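Local coordinates for antibiotic resistance protein (Deinococcus radiodurans, PDB 2VLI) that probably acts as a phosphotransferase of the P-loop NTPase class that confers resistance to the antibiotic tunicamycin, at residues A[90-95]-A[145-150]; A[33-38]-A[66-71]. All coordinates share one frame; numbering follows the deposited sequence.

Interaction 1: A[90-95]-A[145-150]; sequences ARHRRL and EQFQTH. With CD (cadmium ion), chain C.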
ATOM      1  N   ALA A  90      -4.698   3.336  -2.097  1.00 26.33           N
ATOM      2  CA  ALA A  90      -5.931   3.667  -2.795  1.00 25.95           C
ATOM      3  C   ALA A  90      -6.773   4.726  -2.008  1.00 24.05           C
ATOM      4  O   ALA A  90      -7.245   5.692  -2.599  1.00 25.19           O
ATOM      5  CB  ALA A  90      -6.764   2.384  -3.075  1.00 27.22           C
ATOM      6  N   ARG A  91      -6.931   4.556  -0.705  1.00 24.44           N
ATOM      7  CA  ARG A  91      -7.636   5.573   0.120  1.00 24.89           C
ATOM      8  C   ARG A  91      -6.856   6.903   0.106  1.00 23.10           C
ATOM      9  O   ARG A  91      -7.451   7.951  -0.009  1.00 22.65           O
ATOM     10  CB  ARG A  91      -7.882   5.135   1.572  1.00 25.16           C
ATOM     11  CG  ARG A  91      -9.203   4.319   1.814  1.00 30.20           C
ATOM     12  CD  ARG A  91      -9.558   4.118   3.319  1.00 29.98           C
ATOM     13  NE  ARG A  91      -8.399   3.565   4.001  1.00 38.68           N
ATOM     14  CZ  ARG A  91      -8.055   3.679   5.299  1.00 39.15           C
ATOM     15  NH1 ARG A  91      -8.791   4.317   6.206  1.00 39.28           N
ATOM     16  NH2 ARG A  91      -6.902   3.134   5.683  1.00 41.48           N
ATOM     17  N   HIS A  92      -5.520   6.845   0.183  1.00 21.74           N
ATOM     18  CA  HIS A  92      -4.698   8.061   0.087  1.00 21.11           C
ATOM     19  C   HIS A  92      -4.963   8.811  -1.222  1.00 21.12           C
ATOM     20  O   HIS A  92      -5.123  10.026  -1.232  1.00 19.67           O
ATOM     21  CB  HIS A  92      -3.197   7.720   0.232  1.00 20.76           C
ATOM     22  CG  HIS A  92      -2.295   8.912   0.145  1.00 21.72           C
ATOM     23  ND1 HIS A  92      -2.177   9.838   1.172  1.00 22.03           N
ATOM     24  CD2 HIS A  92      -1.495   9.350  -0.859  1.00 21.47           C
ATOM     25  CE1 HIS A  92      -1.334  10.793   0.793  1.00 20.20           C
ATOM     26  NE2 HIS A  92      -0.901  10.518  -0.429  1.00 22.43           N
ATOM     27  N   ARG A  93      -5.010   8.089  -2.340  1.00 21.62           N
ATOM     28  CA  ARG A  93      -5.202   8.758  -3.606  1.00 23.23           C
ATOM     29  C   ARG A  93      -6.569   9.403  -3.669  1.00 22.79           C
ATOM     30  O   ARG A  93      -6.722  10.477  -4.187  1.00 24.23           O
ATOM     31  CB  ARG A  93      -4.995   7.804  -4.802  1.00 24.24           C
ATOM     32  CG  ARG A  93      -5.266   8.479  -6.164  1.00 28.86           C
ATOM     33  CD  ARG A  93      -4.716   9.931  -6.345  1.00 35.84           C
ATOM     34  NE  ARG A  93      -3.264  10.045  -6.555  1.00 41.33           N
ATOM     35  CZ  ARG A  93      -2.668  10.156  -7.742  1.00 41.70           C
ATOM     36  NH1 ARG A  93      -3.391  10.142  -8.862  1.00 45.22           N
ATOM     37  NH2 ARG A  93      -1.337  10.282  -7.806  1.00 42.32           N
ATOM     38  N   ARG A  94      -7.557   8.689  -3.153  1.00 24.94           N
ATOM     39  CA  ARG A  94      -8.966   9.105  -3.148  1.00 25.13           C
ATOM     40  C   ARG A  94      -9.103  10.432  -2.407  1.00 23.10           C
ATOM     41  O   ARG A  94      -9.731  11.373  -2.901  1.00 23.20           O
ATOM     42  CB  ARG A  94      -9.838   8.019  -2.505  1.00 25.34           C
ATOM     43  CG  ARG A  94     -10.251   6.870  -3.483  1.00 30.97           C
ATOM     44  CD  ARG A  94     -11.585   6.156  -3.055  1.00 36.59           C
ATOM     45  NE  ARG A  94     -11.385   5.193  -1.959  1.00 40.51           N
ATOM     46  CZ  ARG A  94     -10.844   3.979  -2.092  1.00 43.79           C
ATOM     47  NH1 ARG A  94     -10.438   3.535  -3.282  1.00 44.22           N
ATOM     48  NH2 ARG A  94     -10.684   3.200  -1.012  1.00 45.94           N
ATOM     49  N   LEU A  95      -8.475  10.474  -1.235  1.00 21.26           N
ATOM     50  CA  LEU A  95      -8.355  11.670  -0.450  1.00 20.08           C
ATOM     51  C   LEU A  95      -7.645  12.794  -1.169  1.00 19.66           C
ATOM     52  O   LEU A  95      -8.121  13.897  -1.183  1.00 18.33           O
ATOM     53  CB  LEU A  95      -7.664  11.346   0.886  1.00 18.91           C
ATOM     54  CG  LEU A  95      -8.444  10.611   1.983  1.00 20.31           C
ATOM     55  CD1 LEU A  95      -7.493   9.996   3.048  1.00 18.39           C
ATOM     56  CD2 LEU A  95      -9.438  11.563   2.704  1.00 19.38           C
ATOM     57  N   GLU A 145       6.882   6.703  -2.389  1.00 14.32           N
ATOM     58  CA  GLU A 145       6.678   8.055  -2.860  1.00 13.47           C
ATOM     59  C   GLU A 145       5.225   8.454  -3.104  1.00 13.75           C
ATOM     60  O   GLU A 145       4.965   9.622  -3.210  1.00 15.12           O
ATOM     61  CB  GLU A 145       7.625   8.446  -3.985  1.00 14.69           C
ATOM     62  CG  GLU A 145       9.041   8.466  -3.557  1.00 14.66           C
ATOM     63  CD  GLU A 145       9.313   9.404  -2.355  1.00 14.23           C
ATOM     64  OE1 GLU A 145       8.848  10.516  -2.289  1.00 13.16           O
ATOM     65  OE2 GLU A 145      10.081   9.023  -1.523  1.00 14.42           O
ATOM     66  N   GLN A 146       4.280   7.512  -3.171  1.00 13.78           N
ATOM     67  CA  GLN A 146       2.844   7.879  -3.248  1.00 13.25           C
ATOM     68  C   GLN A 146       2.400   8.646  -1.951  1.00 14.01           C
ATOM     69  O   GLN A 146       1.394   9.353  -1.903  1.00 11.51           O
ATOM     70  CB  GLN A 146       1.990   6.622  -3.419  1.00 14.24           C
ATOM     71  CG  GLN A 146       1.803   5.651  -2.200  1.00 13.35           C
ATOM     72  CD  GLN A 146       2.931   4.668  -2.009  1.00 16.62           C
ATOM     73  OE1 GLN A 146       4.027   4.878  -2.519  1.00 16.94           O
ATOM     74  NE2 GLN A 146       2.671   3.568  -1.265  1.00 16.33           N
ATOM     75  N   PHE A 147       3.222   8.545  -0.929  1.00 14.18           N
ATOM     76  CA  PHE A 147       2.956   9.237   0.377  1.00 13.74           C
ATOM     77  C   PHE A 147       3.780  10.552   0.610  1.00 16.78           C
ATOM     78  O   PHE A 147       3.698  11.140   1.664  1.00 17.50           O
ATOM     79  CB  PHE A 147       3.173   8.229   1.521  1.00 15.21           C
ATOM     80  CG  PHE A 147       2.024   7.316   1.745  1.00 14.65           C
ATOM     81  CD1 PHE A 147       0.804   7.811   2.176  1.00 15.68           C
ATOM     82  CD2 PHE A 147       2.154   5.948   1.552  1.00 13.89           C
ATOM     83  CE1 PHE A 147      -0.274   6.944   2.321  1.00 13.95           C
ATOM     84  CE2 PHE A 147       1.105   5.088   1.749  1.00 12.15           C
ATOM     85  CZ  PHE A 147      -0.125   5.598   2.134  1.00 14.68           C
ATOM     86  N   GLN A 148       4.517  11.061  -0.391  1.00 17.11           N
ATOM     87  CA  GLN A 148       5.265  12.309  -0.228  1.00 16.74           C
ATOM     88  C   GLN A 148       4.300  13.489   0.062  1.00 16.93           C
ATOM     89  O   GLN A 148       3.131  13.448  -0.336  1.00 17.80           O
ATOM     90  CB  GLN A 148       6.219  12.525  -1.415  1.00 17.98           C
ATOM     91  CG  GLN A 148       5.520  12.869  -2.683  1.00 16.67           C
ATOM     92  CD  GLN A 148       6.368  12.840  -3.993  1.00 16.18           C
ATOM     93  OE1 GLN A 148       5.949  13.468  -4.948  1.00 16.90           O
ATOM     94  NE2 GLN A 148       7.516  12.135  -4.038  1.00 11.70           N
ATOM     95  N   THR A 149       4.691  14.512   0.818  1.00 16.25           N
ATOM     96  CA  THR A 149       6.050  14.766   1.315  1.00 16.42           C
ATOM     97  C   THR A 149       6.359  13.998   2.596  1.00 16.49           C
ATOM     98  O   THR A 149       5.586  14.012   3.519  1.00 15.73           O
ATOM     99  CB  THR A 149       6.163  16.275   1.577  1.00 16.80           C
ATOM    100  OG1 THR A 149       6.059  16.938   0.311  1.00 18.49           O
ATOM    101  CG2 THR A 149       7.492  16.665   2.332  1.00 18.72           C
ATOM    102  N   HIS A 150       7.486  13.316   2.619  1.00 15.91           N
ATOM    103  CA  HIS A 150       7.979  12.596   3.754  1.00 15.44           C
ATOM    104  C   HIS A 150       8.690  13.511   4.734  1.00 16.68           C
ATOM    105  O   HIS A 150       9.433  14.392   4.345  1.00 15.92           O
ATOM    106  CB  HIS A 150       8.951  11.497   3.284  1.00 17.33           C
ATOM    107  CG  HIS A 150       8.298  10.385   2.513  1.00 17.57           C
ATOM    108  ND1 HIS A 150       8.622  10.073   1.210  1.00 13.78           N
ATOM    109  CD2 HIS A 150       7.295   9.544   2.854  1.00 16.55           C
ATOM    110  CE1 HIS A 150       7.886   9.053   0.807  1.00 14.76           C
ATOM    111  NE2 HIS A 150       7.052   8.723   1.771  1.00  9.07           N
TER
HETATM  112 CD    CD C1177      10.311  10.909  -0.182  1.00 14.39          CD
HETATM  113  O   HOH W   1       1.251  12.278  -1.867  1.00 25.55           O
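His92 NE2 reaches the backbone of 145-150 through water 1, which sits 3.1 Å from NE2 at the edge of the imidazole and in its plane. The same water donates to Gln148 O, 2.7 Å away, and so ties the histidine to the turn. Gln146 O also lies 3.0 Å from His92 NE2, but at too poor an angle for a hydrogen bond. With CG anti to the backbone N (chi1 -180°), the imidazole extends from helix 89-101 and offers one face to Phe147. The phenyl edge meets that face in an edge-to-face stack, ring centroids 4.7 Å apart and planes at 51°, with Phe147 CD1 over the middle of the imidazole. Phe147 CE1 comes within 3.6 Å of His92 CG. Gln146 turns its amide to Thr89, at the start of the same helix, so two consecutive residues of the turn face helix 89-101. Behind them, Glu145 chelates the cadmium ion with both carboxylate oxygens, His150 ND1 adds a bond of 2.3 Å to the cadmium, and a further ligand atom comes from outside the two segments. Gln148 NE2 steadies the carboxylate, donating 2.7 Å to the anti lone pair of Glu145 OE1. Helix-to-loop packing of this kind joins the helix after strand 80-84 to the turn entering edge strand 150-152 of the P-loop NTPase fold.

Interaction 2: A[33-38]-A[66-71]; sequences FVFEPE and LDALQY
Phe35 and Leu69 both hold CG anti to the backbone N (chi1 -179° and -172°), which carries the phenyl ring from just beyond strand 33-34 toward helix 61-75 and sets the leucine branch over it. The two belong to the crossover of a P-loop NTPase fold: the chain leaves edge strand 33-34, runs through helices 38-46 and 61-75, and returns as the neighbouring parallel strand 80-84. Leu69 CD1 rests on one face of the Phe35 ring in a CH-pi contact, 3.6 Å from the centroid and only 4° off the ring normal. Such a central seat places the methyl at nearly equal distances from much of the ring. The far end of the ring meets the helix itself. Phe35 CE1 approaches Leu69 CA to 3.5 Å, and Phe35 CZ lies as close to Leu69 N, at 3.5 Å. On the same residue, Leu69 CB is 3.7 Å from Phe35 CZ, so backbone and branch together cradle one end and one face of the phenyl. Met65 and Ala72, a turn away along the helix in either direction, also touch Phe35. The ring packs on the helix by van der Waals and CH-pi contact, with no polar bond between the two segments. Backbone bonding of Phe35 with Ile81 anchors the ring's root to strand 80-84, while Leu69 also packs on Leu80 of that strand and on Leu99 of helix 89-101. Nearby, Pro37 O accepts a hydrogen bond from Trp61 NE1, a second tie between the segment after the strand and the helix. At the margin of the contact the methyl of Ala68 adds a looser apolar touch, its CB 4.1 Å from Phe35 CZ.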
ATOM      1  N   PHE A  33      -6.858  25.515  14.196  1.00 24.75           N
ATOM      2  CA  PHE A  33      -7.944  24.637  14.630  1.00 24.12           C
ATOM      3  C   PHE A  33      -7.583  23.228  14.196  1.00 22.16           C
ATOM      4  O   PHE A  33      -7.144  23.051  13.064  1.00 20.47           O
ATOM      5  CB  PHE A  33      -9.281  25.079  14.005  1.00 24.54           C
ATOM      6  CG  PHE A  33     -10.454  24.194  14.356  1.00 24.99           C
ATOM      7  CD1 PHE A  33     -10.874  23.196  13.484  1.00 25.21           C
ATOM      8  CD2 PHE A  33     -11.168  24.391  15.530  1.00 26.51           C
ATOM      9  CE1 PHE A  33     -11.963  22.384  13.792  1.00 23.95           C
ATOM     10  CE2 PHE A  33     -12.233  23.577  15.853  1.00 26.93           C
ATOM     11  CZ  PHE A  33     -12.646  22.569  14.969  1.00 24.83           C
ATOM     12  N   VAL A  34      -7.745  22.271  15.101  1.00 20.82           N
ATOM     13  CA  VAL A  34      -7.493  20.888  14.818  1.00 20.99           C
ATOM     14  C   VAL A  34      -8.791  20.199  14.343  1.00 20.80           C
ATOM     15  O   VAL A  34      -9.734  19.982  15.101  1.00 21.24           O
ATOM     16  CB  VAL A  34      -6.882  20.146  16.022  1.00 21.73           C
ATOM     17  CG1 VAL A  34      -6.536  18.739  15.625  1.00 21.49           C
ATOM     18  CG2 VAL A  34      -5.584  20.825  16.536  1.00 19.14           C
ATOM     19  N   PHE A  35      -8.822  19.893  13.053  1.00 20.31           N
ATOM     20  CA  PHE A  35      -9.907  19.179  12.407  1.00 19.07           C
ATOM     21  C   PHE A  35      -9.646  17.689  12.473  1.00 19.92           C
ATOM     22  O   PHE A  35      -8.676  17.204  11.905  1.00 20.17           O
ATOM     23  CB  PHE A  35      -9.983  19.668  10.980  1.00 18.57           C
ATOM     24  CG  PHE A  35     -11.071  19.057  10.155  1.00 19.63           C
ATOM     25  CD1 PHE A  35     -12.226  19.808   9.835  1.00 19.76           C
ATOM     26  CD2 PHE A  35     -10.947  17.787   9.638  1.00 17.45           C
ATOM     27  CE1 PHE A  35     -13.204  19.286   8.998  1.00 18.82           C
ATOM     28  CE2 PHE A  35     -11.916  17.280   8.815  1.00 19.73           C
ATOM     29  CZ  PHE A  35     -13.068  18.045   8.524  1.00 18.25           C
ATOM     30  N   GLU A  36     -10.503  16.947  13.174  1.00 20.53           N
ATOM     31  CA  GLU A  36     -10.284  15.527  13.456  1.00 21.19           C
ATOM     32  C   GLU A  36     -11.225  14.676  12.647  1.00 20.64           C
ATOM     33  O   GLU A  36     -12.389  14.553  13.020  1.00 19.43           O
ATOM     34  CB  GLU A  36     -10.500  15.208  14.932  1.00 22.96           C
ATOM     35  CG  GLU A  36      -9.754  16.136  15.821  1.00 29.62           C
ATOM     36  CD  GLU A  36      -9.688  15.677  17.256  1.00 38.82           C
ATOM     37  OE1 GLU A  36     -10.764  15.434  17.884  1.00 45.64           O
ATOM     38  OE2 GLU A  36      -8.537  15.606  17.762  1.00 46.88           O
ATOM     39  N   PRO A  37     -10.738  14.077  11.531  1.00 20.17           N
ATOM     40  CA  PRO A  37     -11.561  13.324  10.596  1.00 21.43           C
ATOM     41  C   PRO A  37     -12.295  12.168  11.221  1.00 21.90           C
ATOM     42  O   PRO A  37     -13.332  11.755  10.742  1.00 22.01           O
ATOM     43  CB  PRO A  37     -10.547  12.775   9.591  1.00 21.45           C
ATOM     44  CG  PRO A  37      -9.424  13.700   9.685  1.00 21.14           C
ATOM     45  CD  PRO A  37      -9.341  14.134  11.089  1.00 21.25           C
ATOM     46  N   GLU A  38     -11.749  11.619  12.284  1.00 23.00           N
ATOM     47  CA  GLU A  38     -12.428  10.553  12.978  1.00 24.17           C
ATOM     48  C   GLU A  38     -13.830  10.936  13.514  1.00 23.67           C
ATOM     49  O   GLU A  38     -14.666  10.061  13.663  1.00 23.35           O
ATOM     50  CB  GLU A  38     -11.543  10.015  14.121  1.00 25.67           C
ATOM     51  CG  GLU A  38     -11.045  11.102  15.079  1.00 30.95           C
ATOM     52  CD  GLU A  38      -9.636  11.730  14.699  1.00 35.66           C
ATOM     53  OE1 GLU A  38      -9.453  12.323  13.625  1.00 29.22           O
ATOM     54  OE2 GLU A  38      -8.711  11.678  15.545  1.00 42.53           O
ATOM     55  N   LEU A  66     -14.473  15.323   3.653  1.00 15.51           N
ATOM     56  CA  LEU A  66     -13.855  16.341   2.812  1.00 15.39           C
ATOM     57  C   LEU A  66     -14.796  17.520   2.531  1.00 15.04           C
ATOM     58  O   LEU A  66     -14.377  18.667   2.452  1.00 16.82           O
ATOM     59  CB  LEU A  66     -13.368  15.733   1.496  1.00 15.94           C
ATOM     60  CG  LEU A  66     -12.113  14.799   1.492  1.00 15.27           C
ATOM     61  CD1 LEU A  66     -11.846  14.256   0.061  1.00 18.47           C
ATOM     62  CD2 LEU A  66     -10.903  15.466   2.112  1.00 16.41           C
ATOM     63  N   ASP A  67     -16.081  17.235   2.367  1.00 15.72           N
ATOM     64  CA  ASP A  67     -17.083  18.315   2.373  1.00 16.51           C
ATOM     65  C   ASP A  67     -17.028  19.145   3.656  1.00 16.32           C
ATOM     66  O   ASP A  67     -17.047  20.367   3.607  1.00 16.76           O
ATOM     67  CB  ASP A  67     -18.457  17.720   2.230  1.00 17.20           C
ATOM     68  CG  ASP A  67     -18.687  17.108   0.882  1.00 19.05           C
ATOM     69  OD1 ASP A  67     -17.894  17.358  -0.073  1.00 23.15           O
ATOM     70  OD2 ASP A  67     -19.669  16.356   0.790  1.00 20.23           O
ATOM     71  N   ALA A  68     -17.049  18.485   4.811  1.00 16.39           N
ATOM     72  CA  ALA A  68     -16.883  19.193   6.072  1.00 17.24           C
ATOM     73  C   ALA A  68     -15.597  20.038   6.144  1.00 17.16           C
ATOM     74  O   ALA A  68     -15.596  21.141   6.675  1.00 17.38           O
ATOM     75  CB  ALA A  68     -16.910  18.213   7.223  1.00 17.05           C
ATOM     76  N   LEU A  69     -14.487  19.461   5.688  1.00 18.13           N
ATOM     77  CA  LEU A  69     -13.193  20.123   5.640  1.00 18.58           C
ATOM     78  C   LEU A  69     -13.224  21.381   4.780  1.00 18.86           C
ATOM     79  O   LEU A  69     -12.701  22.419   5.174  1.00 19.20           O
ATOM     80  CB  LEU A  69     -12.108  19.170   5.109  1.00 18.25           C
ATOM     81  CG  LEU A  69     -10.664  19.664   5.168  1.00 20.37           C
ATOM     82  CD1 LEU A  69     -10.314  20.100   6.601  1.00 19.90           C
ATOM     83  CD2 LEU A  69      -9.710  18.575   4.655  1.00 24.06           C
ATOM     84  N   GLN A  70     -13.839  21.283   3.620  1.00 19.73           N
ATOM     85  CA  GLN A  70     -14.007  22.439   2.750  1.00 21.95           C
ATOM     86  C   GLN A  70     -14.754  23.573   3.468  1.00 22.07           C
ATOM     87  O   GLN A  70     -14.307  24.702   3.463  1.00 22.78           O
ATOM     88  CB  GLN A  70     -14.755  22.011   1.519  1.00 22.57           C
ATOM     89  CG  GLN A  70     -14.901  23.043   0.421  1.00 27.05           C
ATOM     90  CD  GLN A  70     -15.618  22.433  -0.770  1.00 31.41           C
ATOM     91  OE1 GLN A  70     -16.438  21.523  -0.614  1.00 36.77           O
ATOM     92  NE2 GLN A  70     -15.302  22.899  -1.955  1.00 32.75           N
ATOM     93  N   TYR A  71     -15.859  23.254   4.140  1.00 21.36           N
ATOM     94  CA  TYR A  71     -16.567  24.265   4.895  1.00 20.91           C
ATOM     95  C   TYR A  71     -15.681  24.779   6.017  1.00 20.65           C
ATOM     96  O   TYR A  71     -15.574  25.982   6.208  1.00 21.37           O
ATOM     97  CB  TYR A  71     -17.937  23.741   5.416  1.00 20.08           C
ATOM     98  CG  TYR A  71     -18.712  24.823   6.138  1.00 22.03           C
ATOM     99  CD1 TYR A  71     -19.472  25.765   5.429  1.00 20.62           C
ATOM    100  CD2 TYR A  71     -18.628  24.954   7.501  1.00 22.63           C
ATOM    101  CE1 TYR A  71     -20.151  26.775   6.090  1.00 23.46           C
ATOM    102  CE2 TYR A  71     -19.289  25.980   8.180  1.00 23.10           C
ATOM    103  CZ  TYR A  71     -20.044  26.885   7.488  1.00 23.48           C
ATOM    104  OH  TYR A  71     -20.690  27.908   8.173  1.00 26.05           O
TER

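Both segments of interaction 2 come earlier in the chain than either segment of interaction 1, and the centres of the two contacts are 18 Å apart. Strand 80-84 runs between them in sequence, since helix 61-75 leads into it and helix 89-101 follows it. These two helices pack on each other, and Leu66 CD1 of interaction 2 comes within 3.9 Å of Leu95 O of interaction 1. Interaction 2 fastens helix 61-75 to the segment leaving edge strand 33-34 of the five-stranded parallel sheet, whereas interaction 1 fastens helix 89-101 to the turn entering the other edge strand, 150-152. Together with the helix pair they form a continuous line of packing between the sheet's two edges.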